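Local structure of chromosome-partitioning protein Spo0J (Thermus thermophilus HB27, 1VZ0) at residues R179-L184 / W191-I196. The protein binds the plasmid centromere-like site parS, stimulates the ATPase Soj and probably takes part in chromosome partitioning. Residues are numbered along the deposited sequence; the frame is centred on the assembly and turned at random.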
loop_
_atom_site.group_PDB
_atom_site.type_symbol
_atom_site.label_atom_id
_atom_site.label_comp_id
_atom_site.label_asym_id
_atom_site.label_seq_id
_atom_site.Cartn_x
_atom_site.Cartn_y
_atom_site.Cartn_z
ATOM N N ARG C 179 -1.755 20.055 2.560
ATOM C CA ARG C 179 -1.607 21.045 3.624
ATOM C C ARG C 179 -2.103 22.405 3.158
ATOM O O ARG C 179 -2.671 23.158 3.953
ATOM C CB ARG C 179 -0.151 21.173 4.074
ATOM C CG ARG C 179 0.429 19.903 4.644
ATOM C CD ARG C 179 1.791 20.142 5.263
ATOM N NE ARG C 179 2.540 18.895 5.307
ATOM C CZ ARG C 179 3.400 18.506 4.372
ATOM N NH1 ARG C 179 4.022 17.345 4.492
ATOM N NH2 ARG C 179 3.665 19.286 3.340
ATOM N N ALA C 180 -1.875 22.730 1.885
ATOM C CA ALA C 180 -2.331 24.010 1.353
ATOM C C ALA C 180 -3.863 24.034 1.339
ATOM O O ALA C 180 -4.475 25.043 1.676
ATOM C CB ALA C 180 -1.773 24.248 -0.070
ATOM N N LEU C 181 -4.476 22.919 0.951
ATOM C CA LEU C 181 -5.936 22.835 0.911
ATOM C C LEU C 181 -6.530 22.986 2.310
ATOM O O LEU C 181 -7.637 23.475 2.453
ATOM C CB LEU C 181 -6.396 21.504 0.281
ATOM C CG LEU C 181 -6.111 21.325 -1.219
ATOM C CD1 LEU C 181 -6.534 19.928 -1.657
ATOM C CD2 LEU C 181 -6.854 22.381 -2.040
ATOM N N LEU C 182 -5.788 22.567 3.334
ATOM C CA LEU C 182 -6.254 22.683 4.715
ATOM C C LEU C 182 -6.290 24.130 5.156
ATOM O O LEU C 182 -6.951 24.444 6.137
ATOM C CB LEU C 182 -5.354 21.901 5.688
ATOM C CG LEU C 182 -5.549 20.376 5.715
ATOM C CD1 LEU C 182 -4.527 19.733 6.639
ATOM C CD2 LEU C 182 -6.978 20.047 6.177
ATOM N N MET C 183 -5.577 25.004 4.447
ATOM C CA MET C 183 -5.556 26.423 4.789
ATOM C C MET C 183 -6.752 27.128 4.163
ATOM O O MET C 183 -7.093 28.246 4.537
ATOM C CB MET C 183 -4.232 27.085 4.340
ATOM C CG MET C 183 -2.988 26.495 5.040
ATOM S SD MET C 183 -1.446 27.461 4.980
ATOM C CE MET C 183 -1.442 27.870 3.211
ATOM N N LEU C 184 -7.405 26.476 3.212
ATOM C CA LEU C 184 -8.582 27.071 2.586
ATOM C C LEU C 184 -9.774 26.757 3.467
ATOM O O LEU C 184 -9.737 25.793 4.220
ATOM C CB LEU C 184 -8.822 26.478 1.193
ATOM C CG LEU C 184 -7.798 26.732 0.087
ATOM C CD1 LEU C 184 -8.242 26.023 -1.188
ATOM C CD2 LEU C 184 -7.658 28.225 -0.149
ATOM N N TRP C 191 -13.087 23.135 -4.682
ATOM C CA TRP C 191 -12.716 24.060 -5.733
ATOM C C TRP C 191 -11.192 24.109 -5.847
ATOM O O TRP C 191 -10.630 24.023 -6.942
ATOM C CB TRP C 191 -13.230 25.460 -5.430
ATOM C CG TRP C 191 -12.763 26.441 -6.455
ATOM C CD1 TRP C 191 -13.209 26.556 -7.739
ATOM C CD2 TRP C 191 -11.680 27.367 -6.324
ATOM N NE1 TRP C 191 -12.469 27.490 -8.419
ATOM C CE2 TRP C 191 -11.524 28.008 -7.572
ATOM C CE3 TRP C 191 -10.825 27.718 -5.272
ATOM C CZ2 TRP C 191 -10.544 28.980 -7.801
ATOM C CZ3 TRP C 191 -9.848 28.685 -5.500
ATOM C CH2 TRP C 191 -9.718 29.304 -6.755
ATOM N N GLY C 192 -10.525 24.253 -4.705
ATOM C CA GLY C 192 -9.077 24.314 -4.714
ATOM C C GLY C 192 -8.437 23.068 -5.297
ATOM O O GLY C 192 -7.441 23.154 -6.033
ATOM N N LEU C 193 -9.005 21.910 -4.970
ATOM C CA LEU C 193 -8.481 20.636 -5.453
ATOM C C LEU C 193 -8.543 20.623 -6.975
ATOM O O LEU C 193 -7.586 20.242 -7.635
ATOM C CB LEU C 193 -9.312 19.477 -4.901
ATOM C CG LEU C 193 -8.710 18.085 -4.661
ATOM C CD1 LEU C 193 -9.825 17.048 -4.854
ATOM C CD2 LEU C 193 -7.542 17.797 -5.586
ATOM N N LYS C 194 -9.682 21.038 -7.523
ATOM C CA LYS C 194 -9.855 21.072 -8.971
ATOM C C LYS C 194 -8.799 21.963 -9.616
ATOM O O LYS C 194 -8.164 21.564 -10.590
ATOM C CB LYS C 194 -11.257 21.574 -9.346
ATOM C CG LYS C 194 -12.379 20.582 -9.072
ATOM C CD LYS C 194 -13.736 21.131 -9.512
ATOM C CE LYS C 194 -13.751 21.438 -11.010
ATOM N NZ LYS C 194 -15.047 22.022 -11.465
ATOM N N GLU C 195 -8.616 23.166 -9.075
ATOM C CA GLU C 195 -7.629 24.095 -9.615
ATOM C C GLU C 195 -6.261 23.430 -9.700
ATOM O O GLU C 195 -5.589 23.492 -10.728
ATOM C CB GLU C 195 -7.532 25.346 -8.738
ATOM C CG GLU C 195 -8.710 26.289 -8.867
ATOM C CD GLU C 195 -8.781 26.949 -10.237
ATOM O OE1 GLU C 195 -7.862 27.725 -10.573
ATOM O OE2 GLU C 195 -9.752 26.693 -10.979
ATOM N N ILE C 196 -5.853 22.788 -8.614
ATOM C CA ILE C 196 -4.560 22.127 -8.580
ATOM C C ILE C 196 -4.444 21.044 -9.647
ATOM O O ILE C 196 -3.457 20.987 -10.382
ATOM C CB ILE C 196 -4.298 21.485 -7.211
ATOM C CG1 ILE C 196 -4.230 22.573 -6.138
ATOM C CG2 ILE C 196 -3.011 20.645 -7.269
ATOM C CD1 ILE C 196 -4.013 22.035 -4.723
#
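Leu-181 reaches from its helix onto the backbone of the facing one, at the peptide between Gly-192 and Leu-193. Its CB already leaves the main chain in the direction of that helix, and chi1 of -68° puts CG anti to the carbonyl carbon of Leu-181 itself. Leu-181 CG then lies 4.1 Å from Ile-196 CD1. From CG the two methyls part. Leu-181 CD1 lies 4.1 Å from Leu-193 CG, where the two side chains cross at a slant. Leu-181 CD2 rests against the peptide joining Gly-192 to Leu-193, 3.7 Å from both Gly-192 C and Leu-193 N. The same methyl meets the end of Ile-196, with 3.9 Å between Leu-181 CD2 and Ile-196 CD1; these two side chains approach tip to tip. Leu-184 also reaches this backbone, its CD1 4.0 Å from Gly-192 CA. Because Gly-192 has no side chain, both leucines can come down on its backbone, and the CA atoms of Leu-181 and Gly-192 lie only 6.6 Å apart. The contact is buried and held by van der Waals packing of methyls on side chains and backbone; the N-to-C directions of the two short helix segments make 141°, antiparallel but clearly tilted. It joins helices 175-183 and 189-199, successive in the ParB HTH domain and linked by a short connection, well past the helix-turn-helix motif inferred at 137-156. Leu-160 packs on Leu-181 from the loop before helix 162-169, Leu-60 of the second subunit touches Leu-193, and helix 203-207 brings Ala-206 against both Ala-180 and Ile-196.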